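Side-chain contact in MAR1 Ribonuclease (Caenorhabditis elegans, PDB 2B34), which is named a ribonuclease and is probably a hydrolase of the isochorismatase family: residues 148-151 / 152-155. Sequence-based numbering, arbitrary orientation.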
# COMPACT_ATOMS: atom_id res chain seq x y z
N PHE A 148 -0.72 5.46 9.59
CA PHE A 148 -1.82 5.02 8.72
C PHE A 148 -1.56 3.61 8.19
O PHE A 148 -2.48 2.79 8.12
CB PHE A 148 -2.03 6.00 7.56
CG PHE A 148 -2.49 7.39 7.98
CD1 PHE A 148 -3.37 7.56 9.05
CD2 PHE A 148 -2.06 8.51 7.28
CE1 PHE A 148 -3.80 8.84 9.43
CE2 PHE A 148 -2.49 9.80 7.65
CZ PHE A 148 -3.36 9.96 8.72
N LYS A 149 -0.31 3.34 7.82
CA LYS A 149 0.11 2.02 7.35
C LYS A 149 -0.11 0.94 8.41
O LYS A 149 -0.66 -0.12 8.10
CB LYS A 149 1.58 2.04 6.91
CG LYS A 149 1.89 3.01 5.77
CD LYS A 149 3.14 2.59 5.00
CE LYS A 149 2.79 1.77 3.75
NZ LYS A 149 2.07 0.48 4.03
N GLN A 150 0.32 1.21 9.64
CA GLN A 150 0.15 0.27 10.75
C GLN A 150 -1.33 0.07 11.07
O GLN A 150 -1.75 -1.05 11.38
CB GLN A 150 0.87 0.77 12.01
CG GLN A 150 2.38 0.88 11.85
CD GLN A 150 3.03 1.64 12.98
OE1 GLN A 150 3.25 1.09 14.06
NE2 GLN A 150 3.37 2.90 12.74
N MET A 151 -2.10 1.15 11.01
CA MET A 151 -3.54 1.08 11.25
C MET A 151 -4.23 0.16 10.24
O MET A 151 -5.01 -0.70 10.63
CB MET A 151 -4.17 2.47 11.21
CG MET A 151 -3.81 3.35 12.40
SD MET A 151 -4.27 5.07 12.09
CE MET A 151 -3.17 5.93 13.19
N GLU A 152 -3.91 0.33 8.96
CA GLU A 152 -4.54 -0.49 7.92
C GLU A 152 -4.04 -1.94 7.91
O GLU A 152 -4.79 -2.84 7.55
CB GLU A 152 -4.43 0.16 6.53
CG GLU A 152 -3.20 -0.21 5.72
CD GLU A 152 -3.17 0.48 4.37
OE1 GLU A 152 -4.24 0.58 3.73
OE2 GLU A 152 -2.08 0.92 3.96
N GLN A 153 -2.78 -2.15 8.30
CA GLN A 153 -2.24 -3.51 8.49
C GLN A 153 -3.06 -4.27 9.53
O GLN A 153 -3.32 -5.47 9.37
CB GLN A 153 -0.76 -3.47 8.91
CG GLN A 153 0.24 -3.16 7.79
CD GLN A 153 1.70 -3.19 8.27
OE1 GLN A 153 2.22 -2.22 8.82
NE2 GLN A 153 2.36 -4.32 8.05
N ALA A 154 -3.47 -3.57 10.58
CA ALA A 154 -4.26 -4.16 11.67
C ALA A 154 -5.75 -4.34 11.32
O ALA A 154 -6.46 -5.04 12.02
CB ALA A 154 -4.10 -3.34 12.94
N GLY A 155 -6.20 -3.69 10.25
CA GLY A 155 -7.58 -3.81 9.79
C GLY A 155 -8.45 -2.57 9.95
O GLY A 155 -9.67 -2.63 9.77
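Lys-149 and Glu-152 run side by side in the same direction along the last turns of helix 141-154. Their charged ends stop short of a salt bridge, with Lys-149 NZ 4.2 Å from Glu-152 OE2; the ammonium instead pairs with Glu-152 of a second subunit, so two carboxylates lie near it, of which the one in the other chain forms the salt bridge. Bends at chi3 (95°) and chi4 (-61°) fold the lysine chain back toward the glutamate, and Glu-152 CG lies 3.5 Å from Lys-149 O. Lys-149 O also accepts the N-H of Gln-153 (N to O 2.9 Å), and Gln-153 CG rests 3.2 Å from Lys-149 O. The helix is the crossover of a beta-alpha-beta unit between strands 128-137 and 157-159, and it ends in a Schellman motif with Gly-155, at positive phi, as C-prime residue. Beyond CG the Gln-153 chain is extended, and its amide reaches the second subunit, where NE2 bonds to Ala-156 O. With an alanine here, the Ala-156 carbonyl of the second subunit would probably lose its amide donor, and a gap would be likely beside Lys-149 O. Met-151, on another side of the helix, packs against Val-115 and Val-131.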